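Local coordinates for protein macrophage migration inhibitory factor (Oncomelania hupensis, PDB 6LR3) that belongs to the macrophage migration inhibitory factor family of small alpha/beta proteins and assembles as a trimer of identical subunits, at residues Q20-N25 against E81-E86; M26-L31 against E36-D41; M76-E81 against V90-I95. All blocks are in the same frame, centred on the assembly; numbering follows the deposited sequence.

Contact 1: Q20-N25 against E81-E86; sequences QAALTN and EDMFIE
Leu23 and Met83 bring together two nearly antiparallel helices, 20-25 and 81-86, whose local axes run 168° apart in direction and come no closer than 11.3 Å. At that spacing long side chains have to bridge the gap, and Met83 does most of the work. Its CG stands anti to the backbone N (chi1 -173°), the chain runs straight out from its helix, and only the last bond turns, bending the methyl aside. The sulfur therefore ends against the backbone of the other helix: SD of Met83 lies 3.8 Å from CA of Leu23. From there CE of Met83 continues toward the C-terminal end of 20-25 and rests 3.8 Å from the carbonyl O of Ala22. The small CB of Ala22 also faces this thioether, 4.2 Å from SD of Met83, while Leu23 meets it obliquely, CD1 being 4.0 Å from the sulfur.

The other branch of Leu23 serves the deeper side: its CD2 comes to the rim of the Phe84 ring, near the ring plane, 4.2 Å from CE1. Beneath this layer Leu23 also touches Val40 on strand 39-43, and Phe84 touches Ile95 on strand 95-101. The two helices that cover one face of the MIF-fold sheet are thus joined here by apolar packing, with the thioether of Met83 spanning the wide axis separation and lying against a backbone carbonyl beside the small Ala22.

Contact 2: M26-L31 against E36-D41; sequences MMTKAL and EVMFVD
A beta-alpha-beta unit made of strand 3-8, helix 19-31 and strand 39-43 closes here, where the last turns of the helix, 26-31, lie against the residues that lead into the second parallel strand. Met38, just ahead of that strand, supplies the whole of its segment's share of the contact. Its chain leaves with CG anti to the backbone N and then folds twice, at chi2 (66°) and chi3 (59°), which curls the terminal methyl into the helix surface. There CE of Met38 sits 3.7 Å from the backbone N of Thr28 and 3.8 Å from the C of Met27.

Three side chains of the helix touch that methyl. CB of Met27 is 4.2 Å from CE of Met38, and CD1 of Leu31 reaches the same methyl at 4.1 Å, the two side chains crossing at about a right angle. Thr28 slides past Met38 in the opposite direction, bringing OG1 to 3.8 Å from CE and 3.9 Å from CB of Met38. This hydroxyl is not left without a polar partner, since it hydrogen-bonds to the carbonyl O of Thr24 one turn back.

Met38 also rests on Pro2 and Ile4, so its side chain lies between helix and sheet. Because the threonine oxygen is engaged within its own helix, it can border a methionine methyl in a buried contact that otherwise depends on apolar packing.

Contact 3: M76-E81 against V90-I95; sequences MARDME and VRRERI. Unlike the reference sequence in segment 90-95: Val90 (reference Ile).
One salt bridge, between Arg92 and Glu81, links helical residues 76-81 to the turn 90-95, which leads from the end of the same helix into strand 95-101. NH1 of Arg92 donates to OE1 of Glu81 over 2.8 Å at 161°. The oxygen lies in the guanidinium plane and is met on its anti side, somewhat out of the carboxylate plane, yet the two flat groups are steeply turned, 64° apart, so this is a single-point bridge. The bend at chi3 of Arg92 (-63°) turns NH1 of Arg92 toward OE1 of Glu81, and the aliphatic part of the arginine packs against the acid as well, CG of Arg92 lying 3.6 Å from CD of Glu81. NH2 of the same arginine makes a further salt bridge to Asp82.

The second carboxylate oxygen is gripped differently. A water gives one hydrogen to OE2 of Glu81 at 2.6 Å and another to the carbonyl O of Ile95 at 3.0 Å, and OE2 also accepts from the backbone N of Gly111 of the third subunit.

Between like charges, Arg78 lays NH2 over the centre of one face of the Arg92 guanidinium, 4.0 Å above its plane. The two planes are not far from parallel, and the neighbouring carboxylates of Glu81 and Asp82 probably offset the repulsion.

Apolar contact completes the inner side: CG of Glu81 meets CG2 of Ile95 at 3.9 Å, and CD1 of Ile95 leans on the helix backbone near CA of Glu81. With both oxygens of a buried carboxylate bound, its negative charge is probably well stabilised, and one glutamate ties helix, turn and neighbouring subunit together.

In the fold
Each contact uses at least one of the two helices, 19-31 and 70-88, that lie on the sheet. Helix 19-31 carries contacts 1 and 2, whose centres are about 11 Å apart; CG2 of Thr24 touches CG of Met38 at 3.8 Å between them. Helix 70-88 carries contacts 1 and 3, about 10 Å apart between centres and sharing Glu81. Phe84 from 81-86 joins them further, its CD2 packing 3.7 Å from CG2 of Ile95. Contacts 2 and 3 stand about 17 Å apart between centres, on opposite sides of the chain's centre, yet methionines connect them: CE of Met27 packs 3.7 Å from SD of Met76. Towards the trimer, contacts 1 and 2 both touch the second subunit, and contact 3 the third, as does contact 1 through the shared Glu81.

Contact 1: Q20-N25 against E81-E86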
loop_
_atom_site.group_PDB
_atom_site.type_symbol
_atom_site.label_atom_id
_atom_site.label_comp_id
_atom_site.label_asym_id
_atom_site.label_seq_id
_atom_site.Cartn_x
_atom_site.Cartn_y
_atom_site.Cartn_z
ATOM N N GLN B 20 -3.818 9.911 -15.337
ATOM C CA GLN B 20 -4.353 10.056 -13.958
ATOM C C GLN B 20 -5.642 10.892 -13.957
ATOM O O GLN B 20 -6.561 10.549 -13.204
ATOM C CB GLN B 20 -3.333 10.678 -13.023
ATOM C CG GLN B 20 -2.265 9.703 -12.584
ATOM C CD GLN B 20 -1.067 10.466 -12.084
ATOM O OE1 GLN B 20 -0.331 11.037 -12.916
ATOM N NE2 GLN B 20 -0.898 10.508 -10.758
ATOM N N ALA B 21 -5.718 11.952 -14.751
ATOM C CA ALA B 21 -6.935 12.778 -14.909
ATOM C C ALA B 21 -8.074 11.919 -15.428
ATOM O O ALA B 21 -9.202 12.026 -14.923
ATOM C CB ALA B 21 -6.658 13.942 -15.837
ATOM N N ALA B 22 -7.813 11.078 -16.426
ATOM C CA ALA B 22 -8.860 10.248 -17.059
ATOM C C ALA B 22 -9.349 9.230 -16.039
ATOM O O ALA B 22 -10.572 9.016 -15.939
ATOM C CB ALA B 22 -8.346 9.577 -18.318
ATOM N N LEU B 23 -8.426 8.622 -15.304
ATOM C CA LEU B 23 -8.777 7.619 -14.280
ATOM C C LEU B 23 -9.543 8.295 -13.168
ATOM O O LEU B 23 -10.536 7.719 -12.712
ATOM C CB LEU B 23 -7.484 6.942 -13.813
ATOM C CG LEU B 23 -7.643 5.763 -12.881
ATOM C CD1 LEU B 23 -8.590 4.752 -13.471
ATOM C CD2 LEU B 23 -6.281 5.141 -12.640
ATOM N N THR B 24 -9.125 9.498 -12.755
ATOM C CA THR B 24 -9.839 10.294 -11.744
ATOM C C THR B 24 -11.289 10.452 -12.182
ATOM O O THR B 24 -12.185 10.164 -11.392
ATOM C CB THR B 24 -9.207 11.675 -11.543
ATOM O OG1 THR B 24 -7.903 11.504 -10.979
ATOM C CG2 THR B 24 -10.027 12.525 -10.611
ATOM N N ASN B 25 -11.499 10.918 -13.403
ATOM C CA ASN B 25 -12.860 11.219 -13.916
ATOM C C ASN B 25 -13.662 9.919 -13.981
ATOM O O ASN B 25 -14.804 9.909 -13.545
ATOM C CB ASN B 25 -12.790 11.911 -15.272
ATOM C CG ASN B 25 -12.320 13.355 -15.115
ATOM O OD1 ASN B 25 -12.395 13.900 -14.021
ATOM N ND2 ASN B 25 -11.705 13.916 -16.141
ATOM N N GLU B 81 -9.521 -2.037 -16.526
ATOM C CA GLU B 81 -8.720 -2.857 -17.454
ATOM C C GLU B 81 -8.724 -2.177 -18.822
ATOM O O GLU B 81 -7.657 -2.055 -19.422
ATOM C CB GLU B 81 -9.290 -4.260 -17.576
ATOM C CG GLU B 81 -8.975 -5.125 -16.377
ATOM C CD GLU B 81 -9.731 -6.456 -16.464
ATOM O OE1 GLU B 81 -10.618 -6.572 -17.355
ATOM O OE2 GLU B 81 -9.399 -7.352 -15.666
ATOM N N ASP B 82 -9.896 -1.762 -19.295
ATOM C CA ASP B 82 -9.977 -1.169 -20.658
ATOM C C ASP B 82 -9.061 0.063 -20.727
ATOM O O ASP B 82 -8.371 0.251 -21.761
ATOM C CB ASP B 82 -11.403 -0.798 -21.028
ATOM C CG ASP B 82 -12.309 -1.975 -21.304
ATOM O OD1 ASP B 82 -11.850 -3.116 -21.317
ATOM O OD2 ASP B 82 -13.485 -1.715 -21.493
ATOM N N MET B 83 -9.091 0.903 -19.692
ATOM C CA MET B 83 -8.257 2.121 -19.671
ATOM C C MET B 83 -6.783 1.718 -19.586
ATOM O O MET B 83 -5.968 2.353 -20.232
ATOM C CB MET B 83 -8.648 3.021 -18.488
ATOM C CG MET B 83 -7.952 4.315 -18.547
ATOM S SD MET B 83 -8.643 5.480 -17.368
ATOM C CE MET B 83 -10.266 5.803 -18.029
ATOM N N PHE B 84 -6.427 0.710 -18.798
ATOM C CA PHE B 84 -5.019 0.264 -18.666
ATOM C C PHE B 84 -4.542 -0.311 -19.980
ATOM O O PHE B 84 -3.406 -0.088 -20.358
ATOM C CB PHE B 84 -4.869 -0.794 -17.571
ATOM C CG PHE B 84 -5.179 -0.314 -16.177
ATOM C CD1 PHE B 84 -5.195 1.028 -15.838
ATOM C CD2 PHE B 84 -5.455 -1.243 -15.188
ATOM C CE1 PHE B 84 -5.501 1.423 -14.539
ATOM C CE2 PHE B 84 -5.725 -0.846 -13.889
ATOM C CZ PHE B 84 -5.695 0.478 -13.555
ATOM N N ILE B 85 -5.390 -1.092 -20.648
ATOM C CA ILE B 85 -5.042 -1.678 -21.973
ATOM C C ILE B 85 -4.756 -0.516 -22.941
ATOM O O ILE B 85 -3.716 -0.520 -23.577
ATOM C CB ILE B 85 -6.182 -2.594 -22.451
ATOM C CG1 ILE B 85 -6.259 -3.874 -21.614
ATOM C CG2 ILE B 85 -6.058 -2.881 -23.943
ATOM C CD1 ILE B 85 -7.601 -4.595 -21.681
ATOM N N GLU B 86 -5.638 0.481 -22.989
ATOM C CA GLU B 86 -5.524 1.575 -23.978
ATOM C C GLU B 86 -4.313 2.440 -23.651
ATOM O O GLU B 86 -3.561 2.786 -24.568
ATOM C CB GLU B 86 -6.823 2.385 -23.969
ATOM C CG GLU B 86 -6.796 3.549 -24.907
ATOM C CD GLU B 86 -8.207 3.834 -25.341
ATOM O OE1 GLU B 86 -9.019 4.105 -24.416
ATOM O OE2 GLU B 86 -8.491 3.680 -26.542
#

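Contact 2: M26-L31 against E36-D41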
loop_
_atom_site.group_PDB
_atom_site.type_symbol
_atom_site.label_atom_id
_atom_site.label_comp_id
_atom_site.label_asym_id
_atom_site.label_seq_id
_atom_site.Cartn_x
_atom_site.Cartn_y
_atom_site.Cartn_z
ATOM N N MET B 26 -13.074 8.868 -14.501
ATOM C CA MET B 26 -13.814 7.616 -14.728
ATOM C C MET B 26 -14.222 7.035 -13.376
ATOM O O MET B 26 -15.388 6.609 -13.233
ATOM C CB MET B 26 -12.971 6.609 -15.518
ATOM C CG MET B 26 -13.768 5.421 -15.987
ATOM S SD MET B 26 -12.683 4.142 -16.662
ATOM C CE MET B 26 -12.082 3.454 -15.121
ATOM N N MET B 27 -13.321 7.056 -12.398
ATOM C CA MET B 27 -13.616 6.412 -11.102
ATOM C C MET B 27 -14.458 7.346 -10.234
ATOM O O MET B 27 -15.195 6.813 -9.411
ATOM C CB MET B 27 -12.333 5.976 -10.389
ATOM C CG MET B 27 -11.611 4.852 -11.140
ATOM S SD MET B 27 -12.603 3.398 -11.365
ATOM C CE MET B 27 -12.635 2.767 -9.676
ATOM N N THR B 28 -14.414 8.662 -10.425
ATOM C CA THR B 28 -15.346 9.588 -9.733
ATOM C C THR B 28 -16.770 9.230 -10.136
ATOM O O THR B 28 -17.653 9.117 -9.241
ATOM C CB THR B 28 -15.037 11.045 -10.077
ATOM O OG1 THR B 28 -13.776 11.310 -9.454
ATOM C CG2 THR B 28 -16.087 12.008 -9.577
ATOM N N LYS B 29 -16.982 9.043 -11.436
ATOM C CA LYS B 29 -18.328 8.684 -11.960
ATOM C C LYS B 29 -18.706 7.300 -11.448
ATOM O O LYS B 29 -19.841 7.130 -10.978
ATOM C CB LYS B 29 -18.342 8.720 -13.482
ATOM C CG LYS B 29 -18.234 10.126 -14.047
ATOM C CD LYS B 29 -18.420 10.145 -15.550
ATOM C CE LYS B 29 -17.411 10.958 -16.358
ATOM N NZ LYS B 29 -17.406 12.385 -15.963
ATOM N N ALA B 30 -17.794 6.324 -11.544
ATOM C CA ALA B 30 -18.096 4.930 -11.168
ATOM C C ALA B 30 -18.428 4.836 -9.683
ATOM O O ALA B 30 -19.368 4.124 -9.346
ATOM C CB ALA B 30 -16.962 4.018 -11.562
ATOM N N LEU B 31 -17.665 5.485 -8.818
ATOM C CA LEU B 31 -17.822 5.360 -7.348
ATOM C C LEU B 31 -18.847 6.368 -6.821
ATOM O O LEU B 31 -19.199 6.255 -5.658
ATOM C CB LEU B 31 -16.472 5.582 -6.664
ATOM C CG LEU B 31 -15.468 4.457 -6.953
ATOM C CD1 LEU B 31 -14.077 4.813 -6.447
ATOM C CD2 LEU B 31 -15.892 3.153 -6.322
ATOM N N GLU B 36 -13.181 15.843 -5.546
ATOM C CA GLU B 36 -12.165 16.557 -4.733
ATOM C C GLU B 36 -11.449 15.589 -3.799
ATOM O O GLU B 36 -10.312 15.907 -3.450
ATOM C CB GLU B 36 -12.846 17.725 -4.033
ATOM C CG GLU B 36 -13.656 17.357 -2.821
ATOM C CD GLU B 36 -14.628 18.504 -2.466
ATOM O OE1 GLU B 36 -15.439 18.838 -3.381
ATOM O OE2 GLU B 36 -14.468 19.121 -1.390
ATOM N N VAL B 37 -12.029 14.450 -3.430
ATOM C CA VAL B 37 -11.381 13.491 -2.497
ATOM C C VAL B 37 -10.935 12.243 -3.256
ATOM O O VAL B 37 -10.629 11.242 -2.595
ATOM C CB VAL B 37 -12.280 13.174 -1.295
ATOM C CG1 VAL B 37 -12.444 14.431 -0.428
ATOM C CG2 VAL B 37 -13.607 12.553 -1.700
ATOM N N MET B 38 -10.857 12.295 -4.586
ATOM C CA MET B 38 -10.326 11.183 -5.404
ATOM C C MET B 38 -8.810 11.362 -5.561
ATOM O O MET B 38 -8.370 12.342 -6.188
ATOM C CB MET B 38 -10.981 11.160 -6.785
ATOM C CG MET B 38 -10.453 10.059 -7.711
ATOM S SD MET B 38 -10.867 8.390 -7.126
ATOM C CE MET B 38 -12.649 8.580 -7.119
ATOM N N PHE B 39 -8.034 10.429 -5.042
ATOM C CA PHE B 39 -6.590 10.381 -5.294
ATOM C C PHE B 39 -6.304 9.340 -6.354
ATOM O O PHE B 39 -6.927 8.245 -6.359
ATOM C CB PHE B 39 -5.825 9.967 -4.049
ATOM C CG PHE B 39 -5.879 10.894 -2.866
ATOM C CD1 PHE B 39 -6.948 10.862 -2.001
ATOM C CD2 PHE B 39 -4.808 11.718 -2.570
ATOM C CE1 PHE B 39 -6.964 11.654 -0.858
ATOM C CE2 PHE B 39 -4.818 12.505 -1.442
ATOM C CZ PHE B 39 -5.886 12.464 -0.573
ATOM N N VAL B 40 -5.335 9.633 -7.212
ATOM C CA VAL B 40 -4.734 8.626 -8.103
ATOM C C VAL B 40 -3.234 8.691 -7.888
ATOM O O VAL B 40 -2.623 9.724 -8.192
ATOM C CB VAL B 40 -5.115 8.799 -9.587
ATOM C CG1 VAL B 40 -4.463 7.697 -10.400
ATOM C CG2 VAL B 40 -6.613 8.778 -9.778
ATOM N N ASP B 41 -2.711 7.617 -7.324
ATOM C CA ASP B 41 -1.288 7.448 -6.969
ATOM C C ASP B 41 -0.697 6.500 -8.009
ATOM O O ASP B 41 -0.976 5.294 -7.955
ATOM C CB ASP B 41 -1.204 6.972 -5.527
ATOM C CG ASP B 41 0.208 6.862 -4.979
ATOM O OD1 ASP B 41 1.126 7.062 -5.756
ATOM O OD2 ASP B 41 0.311 6.524 -3.771
#

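Contact 3: M76-E81 against V90-I95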
loop_
_atom_site.group_PDB
_atom_site.type_symbol
_atom_site.label_atom_id
_atom_site.label_comp_id
_atom_site.label_asym_id
_atom_site.label_seq_id
_atom_site.Cartn_x
_atom_site.Cartn_y
_atom_site.Cartn_z
ATOM N N MET B 76 -16.275 -2.051 -12.556
ATOM C CA MET B 76 -15.165 -1.091 -12.437
ATOM C C MET B 76 -13.894 -1.782 -12.892
ATOM O O MET B 76 -13.120 -1.132 -13.567
ATOM C CB MET B 76 -15.023 -0.582 -11.010
ATOM C CG MET B 76 -16.104 0.404 -10.718
ATOM S SD MET B 76 -15.933 1.122 -9.071
ATOM C CE MET B 76 -16.312 -0.214 -7.957
ATOM N N ALA B 77 -13.674 -3.044 -12.531
ATOM C CA ALA B 77 -12.472 -3.775 -12.963
ATOM C C ALA B 77 -12.400 -3.755 -14.498
ATOM O O ALA B 77 -11.346 -3.463 -15.034
ATOM C CB ALA B 77 -12.465 -5.160 -12.404
ATOM N N ARG B 78 -13.486 -4.085 -15.183
ATOM C CA ARG B 78 -13.504 -4.170 -16.665
ATOM C C ARG B 78 -13.195 -2.782 -17.229
ATOM O O ARG B 78 -12.408 -2.691 -18.196
ATOM C CB ARG B 78 -14.814 -4.788 -17.169
ATOM C CG ARG B 78 -14.982 -6.254 -16.793
ATOM C CD ARG B 78 -16.123 -6.934 -17.565
ATOM N NE ARG B 78 -15.587 -7.014 -18.921
ATOM C CZ ARG B 78 -14.883 -8.032 -19.452
ATOM N NH1 ARG B 78 -14.773 -9.175 -18.791
ATOM N NH2 ARG B 78 -14.307 -7.901 -20.651
ATOM N N ASP B 79 -13.786 -1.728 -16.672
ATOM C CA ASP B 79 -13.573 -0.343 -17.150
ATOM C C ASP B 79 -12.128 0.066 -16.891
ATOM O O ASP B 79 -11.531 0.682 -17.772
ATOM C CB ASP B 79 -14.561 0.608 -16.497
ATOM C CG ASP B 79 -15.958 0.514 -17.087
ATOM O OD1 ASP B 79 -16.110 -0.114 -18.169
ATOM O OD2 ASP B 79 -16.859 1.033 -16.454
ATOM N N MET B 80 -11.589 -0.250 -15.715
ATOM C CA MET B 80 -10.164 0.050 -15.401
ATOM C C MET B 80 -9.267 -0.749 -16.344
ATOM O O MET B 80 -8.331 -0.169 -16.891
ATOM C CB MET B 80 -9.857 -0.277 -13.938
ATOM C CG MET B 80 -10.503 0.689 -13.016
ATOM S SD MET B 80 -10.329 0.199 -11.246
ATOM C CE MET B 80 -8.563 0.422 -11.059
ATOM N N GLU B 81 -9.521 -2.037 -16.526
ATOM C CA GLU B 81 -8.720 -2.857 -17.454
ATOM C C GLU B 81 -8.724 -2.177 -18.822
ATOM O O GLU B 81 -7.657 -2.055 -19.422
ATOM C CB GLU B 81 -9.290 -4.260 -17.576
ATOM C CG GLU B 81 -8.975 -5.125 -16.377
ATOM C CD GLU B 81 -9.731 -6.456 -16.464
ATOM O OE1 GLU B 81 -10.618 -6.572 -17.355
ATOM O OE2 GLU B 81 -9.399 -7.352 -15.666
ATOM N N VAL B 90 -0.985 -2.709 -21.660
ATOM C CA VAL B 90 -0.866 -3.954 -20.877
ATOM C C VAL B 90 -1.983 -4.871 -21.348
ATOM O O VAL B 90 -3.111 -4.392 -21.586
ATOM C CB VAL B 90 -0.940 -3.626 -19.380
ATOM C CG1 VAL B 90 -0.907 -4.856 -18.520
ATOM C CG2 VAL B 90 0.239 -2.763 -18.968
ATOM N N ARG B 91 -1.686 -6.161 -21.488
ATOM C CA ARG B 91 -2.728 -7.144 -21.840
ATOM C C ARG B 91 -3.672 -7.331 -20.662
ATOM O O ARG B 91 -3.222 -7.230 -19.466
ATOM C CB ARG B 91 -2.053 -8.452 -22.201
ATOM C CG ARG B 91 -1.313 -8.357 -23.536
ATOM C CD ARG B 91 -0.243 -9.400 -23.793
ATOM N NE ARG B 91 -0.245 -10.595 -22.989
ATOM C CZ ARG B 91 0.729 -10.981 -22.170
ATOM N NH1 ARG B 91 1.838 -10.258 -22.012
ATOM N NH2 ARG B 91 0.557 -12.096 -21.482
ATOM N N ARG B 92 -4.931 -7.634 -20.943
ATOM C CA ARG B 92 -5.932 -7.862 -19.879
ATOM C C ARG B 92 -5.443 -8.970 -18.940
ATOM O O ARG B 92 -5.695 -8.858 -17.716
ATOM C CB ARG B 92 -7.299 -8.203 -20.463
ATOM C CG ARG B 92 -8.432 -7.979 -19.494
ATOM C CD ARG B 92 -9.782 -8.321 -20.085
ATOM N NE ARG B 92 -10.099 -7.453 -21.218
ATOM C CZ ARG B 92 -10.670 -6.266 -21.146
ATOM N NH1 ARG B 92 -11.003 -5.723 -19.992
ATOM N NH2 ARG B 92 -10.902 -5.594 -22.263
ATOM N N GLU B 93 -4.737 -9.983 -19.452
ATOM C CA GLU B 93 -4.277 -11.110 -18.613
ATOM C C GLU B 93 -3.026 -10.729 -17.825
ATOM O O GLU B 93 -2.435 -11.638 -17.187
ATOM C CB GLU B 93 -4.053 -12.366 -19.474
ATOM C CG GLU B 93 -2.925 -12.214 -20.474
ATOM C CD GLU B 93 -3.363 -11.786 -21.870
ATOM O OE1 GLU B 93 -4.407 -11.068 -22.046
ATOM O OE2 GLU B 93 -2.608 -12.134 -22.813
ATOM N N ARG B 94 -2.615 -9.456 -17.823
ATOM C CA ARG B 94 -1.485 -8.971 -17.009
ATOM C C ARG B 94 -1.985 -7.904 -16.030
ATOM O O ARG B 94 -1.161 -7.086 -15.550
ATOM C CB ARG B 94 -0.364 -8.464 -17.904
ATOM C CG ARG B 94 0.278 -9.561 -18.733
ATOM C CD ARG B 94 1.174 -10.457 -17.914
ATOM N NE ARG B 94 2.402 -9.762 -17.540
ATOM C CZ ARG B 94 3.392 -10.335 -16.868
ATOM N NH1 ARG B 94 3.297 -11.592 -16.493
ATOM N NH2 ARG B 94 4.466 -9.643 -16.543
ATOM N N ILE B 95 -3.286 -7.895 -15.750
ATOM C CA ILE B 95 -3.895 -6.873 -14.842
ATOM C C ILE B 95 -4.613 -7.578 -13.695
ATOM O O ILE B 95 -5.476 -8.398 -13.954
ATOM C CB ILE B 95 -4.866 -5.949 -15.596
ATOM C CG1 ILE B 95 -4.180 -5.267 -16.772
ATOM C CG2 ILE B 95 -5.500 -4.947 -14.652
ATOM C CD1 ILE B 95 -5.143 -4.608 -17.749
HETATM O O HOH W 1 -8.105 -7.141 -13.370
#